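Local atomic coordinates of lipopolysaccharide heptosyltransferase 2 (Escherichia coli, PDB entry 1PSW), a protein that catalyses transfer of the second heptose from ADP-heptose onto the heptosyl-Kdo2-lipid A module during assembly of the lipopolysaccharide core. Residues 18-21 with 22-26; 149-152 with 153-157. All blocks are in the same frame, centred on the assembly; numbering follows the deposited sequence.

Contact 1 (18-21 with 22-26); sequences QSLY and RTLQA
Arg22 N reaches back one turn to Gln18 O, 2.9 Å away, within helix 11-27, the crossover helix of the beta-alpha-beta unit that links strands 2-6 and 32-37 in a Rossmann-like domain of this GT-B enzyme. The bond is nearly straight, with an N-H...O angle of 164°. With CG set beside its own backbone N (chi1 -71°), Arg22 runs alongside the same carbonyl, CG lying 3.4 Å from Gln18 O. A bend at chi3 (68°) then turns the guanidinium away from the preceding turn, and NH1 is hydrogen-bonded to Trp157 O. The long aliphatic part thus packs on the helix while the charged end serves a partner outside it.

Thr23 is suited to a buried helical face because its hydroxyl can be satisfied by the helix itself. The chi1 of -56° sets OG1 beside the backbone N, and OG1 donates to Ser19 O at 2.7 Å. Thr23 N binds that oxygen too, from the opposite face of the carbonyl plane, so two donors grip one acceptor. The methyl-bearing side chain meets Ile136 of helix 131-137, against which Ser19 also packs.

Leu24 continues the backbone pattern, its N donating to Leu20 O. Both leucines are branched and apolar, fit for the buried side of the helix, and the CD1 methyl of Leu24 meets the branch carbon CG of Leu20 at 3.9 Å. Leu24 leans on Ile33 of strand 32-37, as does the side chain of Tyr21, whose OH is hydrogen-bonded to Ser17 OG.

Gln25 N closes the last of these turns on Tyr21 O at a longer 3.2 Å, and Gln25 CG lies 3.4 Å from the same Tyr21 O.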
loop_
_atom_site.group_PDB
_atom_site.type_symbol
_atom_site.label_atom_id
_atom_site.label_comp_id
_atom_site.label_asym_id
_atom_site.label_seq_id
_atom_site.Cartn_x
_atom_site.Cartn_y
_atom_site.Cartn_z
ATOM N N GLN A 18 -3.028 7.158 -4.546
ATOM C CA GLN A 18 -4.311 7.744 -4.202
ATOM C C GLN A 18 -4.138 9.231 -3.917
ATOM O O GLN A 18 -5.059 10.013 -4.121
ATOM C CB GLN A 18 -4.936 7.074 -2.975
ATOM C CG GLN A 18 -6.384 7.503 -2.782
ATOM C CD GLN A 18 -6.974 7.083 -1.451
ATOM O OE1 GLN A 18 -8.192 7.133 -1.252
ATOM N NE2 GLN A 18 -6.114 6.672 -0.530
ATOM N N SER A 19 -2.965 9.630 -3.433
ATOM C CA SER A 19 -2.726 11.043 -3.145
ATOM C C SER A 19 -2.834 11.889 -4.405
ATOM O O SER A 19 -3.297 13.030 -4.354
ATOM C CB SER A 19 -1.349 11.249 -2.517
ATOM O OG SER A 19 -1.338 10.770 -1.186
ATOM N N LEU A 20 -2.389 11.345 -5.533
ATOM C CA LEU A 20 -2.498 12.068 -6.789
ATOM C C LEU A 20 -3.981 12.219 -7.148
ATOM O O LEU A 20 -4.418 13.304 -7.535
ATOM C CB LEU A 20 -1.759 11.332 -7.919
ATOM C CG LEU A 20 -2.017 11.891 -9.326
ATOM C CD1 LEU A 20 -1.542 13.343 -9.415
ATOM C CD2 LEU A 20 -1.291 11.034 -10.359
ATOM N N TYR A 21 -4.749 11.137 -7.018
ATOM C CA TYR A 21 -6.180 11.176 -7.343
ATOM C C TYR A 21 -6.917 12.178 -6.453
ATOM O O TYR A 21 -7.768 12.934 -6.932
ATOM C CB TYR A 21 -6.831 9.788 -7.196
ATOM C CG TYR A 21 -6.046 8.657 -7.848
ATOM C CD1 TYR A 21 -5.217 8.901 -8.941
ATOM C CD2 TYR A 21 -6.097 7.358 -7.344
ATOM C CE1 TYR A 21 -4.445 7.888 -9.511
ATOM C CE2 TYR A 21 -5.335 6.333 -7.906
ATOM C CZ TYR A 21 -4.507 6.611 -8.988
ATOM O OH TYR A 21 -3.719 5.628 -9.527
ATOM N N ARG A 22 -6.593 12.180 -5.160
ATOM C CA ARG A 22 -7.213 13.111 -4.228
ATOM C C ARG A 22 -6.828 14.538 -4.596
ATOM O O ARG A 22 -7.647 15.446 -4.524
ATOM C CB ARG A 22 -6.772 12.825 -2.786
ATOM C CG ARG A 22 -7.328 11.548 -2.161
ATOM C CD ARG A 22 -7.074 11.544 -0.663
ATOM N NE ARG A 22 -7.858 12.578 0.005
ATOM C CZ ARG A 22 -7.634 13.029 1.236
ATOM N NH1 ARG A 22 -6.632 12.547 1.959
ATOM N NH2 ARG A 22 -8.430 13.958 1.755
ATOM N N THR A 23 -5.574 14.734 -4.989
ATOM C CA THR A 23 -5.112 16.063 -5.354
ATOM C C THR A 23 -5.747 16.534 -6.663
ATOM O O THR A 23 -6.103 17.707 -6.798
ATOM C CB THR A 23 -3.572 16.104 -5.466
ATOM O OG1 THR A 23 -3.003 15.667 -4.227
ATOM C CG2 THR A 23 -3.088 17.520 -5.753
ATOM N N LEU A 24 -5.909 15.624 -7.619
ATOM C CA LEU A 24 -6.509 15.978 -8.903
ATOM C C LEU A 24 -7.937 16.481 -8.745
ATOM O O LEU A 24 -8.346 17.429 -9.408
ATOM C CB LEU A 24 -6.502 14.775 -9.847
ATOM C CG LEU A 24 -5.156 14.414 -10.479
ATOM C CD1 LEU A 24 -5.261 13.062 -11.159
ATOM C CD2 LEU A 24 -4.742 15.486 -11.466
ATOM N N GLN A 25 -8.693 15.838 -7.866
ATOM C CA GLN A 25 -10.071 16.228 -7.636
ATOM C C GLN A 25 -10.191 17.506 -6.820
ATOM O O GLN A 25 -11.243 18.139 -6.795
ATOM C CB GLN A 25 -10.819 15.075 -6.980
ATOM C CG GLN A 25 -10.899 13.869 -7.916
ATOM C CD GLN A 25 -12.019 12.914 -7.574
ATOM O OE1 GLN A 25 -12.559 12.230 -8.448
ATOM N NE2 GLN A 25 -12.379 12.857 -6.298
ATOM N N ALA A 26 -9.104 17.895 -6.163
ATOM C CA ALA A 26 -9.107 19.115 -5.376
ATOM C C ALA A 26 -8.639 20.297 -6.231
ATOM O O ALA A 26 -8.953 21.443 -5.926
ATOM C CB ALA A 26 -8.194 18.954 -4.166
#

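Contact 2 (149-152 with 153-157); sequences QDLP and QPLLW
The flat amide of Gln153 folds back toward the Leu151 carbonyl, and water 1 lies by its oxygen, hydrogen-bonded to Gln153 OE1 and to Leu151 O, 2.7 Å from each. A bend at chi2 (-84°) brings the amide round to this water, while Gln153 CG rests 3.6 Å from Leu151 O. A long, polar glutamine suits this exposed place, where solvent completes the link between side chain and backbone. Puckered proline rings stand before and after Gln153, and the peptide bond from Gln153 to Pro154 is cis, an isomer that proline tolerates far better than other residues.

On the side facing helix 131-137 the contact is apolar. The side chains of Leu151 and Leu155 cross at about a right angle, Leu155 CD2 meeting Leu151 CB at 3.8 Å. That same methyl lies 3.7 Å from Pro152 O.

The loop runs between helices 131-137 and 164-173. The side chains of Leu151 and Leu155 both touch Ile136 of helix 131-137, whereas Pro152 rests on Arg27 and Leu156 on Arg22 and Ala26 of helix 11-27.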
loop_
_atom_site.group_PDB
_atom_site.type_symbol
_atom_site.label_atom_id
_atom_site.label_comp_id
_atom_site.label_asym_id
_atom_site.label_seq_id
_atom_site.Cartn_x
_atom_site.Cartn_y
_atom_site.Cartn_z
ATOM N N GLN A 149 8.496 21.653 -0.978
ATOM C CA GLN A 149 8.033 22.751 -0.137
ATOM C C GLN A 149 7.046 23.649 -0.874
ATOM O O GLN A 149 6.265 24.353 -0.238
ATOM C CB GLN A 149 9.222 23.575 0.359
ATOM C CG GLN A 149 8.848 24.773 1.235
ATOM C CD GLN A 149 7.969 24.395 2.424
ATOM O OE1 GLN A 149 8.255 23.432 3.142
ATOM N NE2 GLN A 149 6.902 25.163 2.645
ATOM N N ASP A 150 7.077 23.630 -2.205
ATOM C CA ASP A 150 6.157 24.447 -2.988
ATOM C C ASP A 150 4.757 23.851 -3.075
ATOM O O ASP A 150 3.811 24.534 -3.463
ATOM C CB ASP A 150 6.677 24.657 -4.409
ATOM C CG ASP A 150 7.960 25.451 -4.444
ATOM O OD1 ASP A 150 8.137 26.331 -3.576
ATOM O OD2 ASP A 150 8.779 25.197 -5.346
ATOM N N LEU A 151 4.619 22.579 -2.720
ATOM C CA LEU A 151 3.322 21.927 -2.785
ATOM C C LEU A 151 2.312 22.539 -1.833
ATOM O O LEU A 151 2.595 22.721 -0.646
ATOM C CB LEU A 151 3.458 20.437 -2.473
ATOM C CG LEU A 151 4.171 19.570 -3.504
ATOM C CD1 LEU A 151 4.296 18.155 -2.957
ATOM C CD2 LEU A 151 3.390 19.576 -4.817
ATOM N N PRO A 152 1.119 22.880 -2.346
ATOM C CA PRO A 152 0.082 23.467 -1.494
ATOM C C PRO A 152 -0.205 22.532 -0.318
ATOM O O PRO A 152 -0.399 21.332 -0.506
ATOM C CB PRO A 152 -1.107 23.587 -2.443
ATOM C CG PRO A 152 -0.450 23.867 -3.752
ATOM C CD PRO A 152 0.701 22.886 -3.761
ATOM N N GLN A 153 -0.229 23.091 0.887
ATOM C CA GLN A 153 -0.480 22.317 2.092
ATOM C C GLN A 153 -1.915 22.544 2.557
ATOM O O GLN A 153 -2.505 23.585 2.283
ATOM C CB GLN A 153 0.498 22.742 3.193
ATOM C CG GLN A 153 1.963 22.464 2.863
ATOM C CD GLN A 153 2.383 21.043 3.193
ATOM O OE1 GLN A 153 3.243 20.469 2.528
ATOM N NE2 GLN A 153 1.792 20.477 4.238
ATOM N N PRO A 154 -2.503 21.562 3.258
ATOM C CA PRO A 154 -1.909 20.271 3.618
ATOM C C PRO A 154 -1.956 19.289 2.452
ATOM O O PRO A 154 -2.833 19.384 1.593
ATOM C CB PRO A 154 -2.782 19.809 4.781
ATOM C CG PRO A 154 -4.131 20.328 4.385
ATOM C CD PRO A 154 -3.805 21.736 3.928
ATOM N N LEU A 155 -1.016 18.349 2.415
ATOM C CA LEU A 155 -1.004 17.357 1.346
ATOM C C LEU A 155 -2.141 16.384 1.612
ATOM O O LEU A 155 -2.504 16.146 2.764
ATOM C CB LEU A 155 0.321 16.586 1.320
ATOM C CG LEU A 155 1.606 17.398 1.166
ATOM C CD1 LEU A 155 2.804 16.456 1.112
ATOM C CD2 LEU A 155 1.535 18.235 -0.094
ATOM N N LEU A 156 -2.716 15.833 0.553
ATOM C CA LEU A 156 -3.793 14.870 0.723
ATOM C C LEU A 156 -3.197 13.466 0.741
ATOM O O LEU A 156 -2.850 12.918 -0.302
ATOM C CB LEU A 156 -4.804 15.005 -0.414
ATOM C CG LEU A 156 -5.383 16.421 -0.520
ATOM C CD1 LEU A 156 -6.428 16.464 -1.617
ATOM C CD2 LEU A 156 -5.981 16.834 0.813
ATOM N N TRP A 157 -3.074 12.901 1.939
ATOM C CA TRP A 157 -2.512 11.569 2.128
ATOM C C TRP A 157 -3.491 10.474 1.736
ATOM O O TRP A 157 -4.699 10.710 1.662
ATOM C CB TRP A 157 -2.138 11.358 3.600
ATOM C CG TRP A 157 -0.874 12.019 4.055
ATOM C CD1 TRP A 157 0.000 12.755 3.300
ATOM C CD2 TRP A 157 -0.308 11.945 5.366
ATOM N NE1 TRP A 157 1.077 13.136 4.063
ATOM C CE2 TRP A 157 0.912 12.651 5.336
ATOM C CE3 TRP A 157 -0.713 11.343 6.568
ATOM C CZ2 TRP A 157 1.736 12.776 6.459
ATOM C CZ3 TRP A 157 0.110 11.467 7.687
ATOM C CH2 TRP A 157 1.317 12.177 7.621
HETATM O O HOH W 1 4.701 21.732 0.698
#

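In the fold
From the N terminus, strand 2-6 leads into helix 11-27, where contact 1 joins successive turns without closing any loop; the chain then enters strand 32-37 to complete the crossover. Contact 2 comes much later, after helix 131-137, as a local bend in the loop leading to helix 164-173. The two therefore stand in series, neither nested nor crossed, yet their centres are only about 11 Å apart. Where they meet, Ser19 OG and Arg22 NH1 are probably hydrogen-bonded to the carbonyls of Leu156 and Trp157, tying the 153-157 segment to helix 11-27. Helix 131-137 packs against both contacts through Ile136.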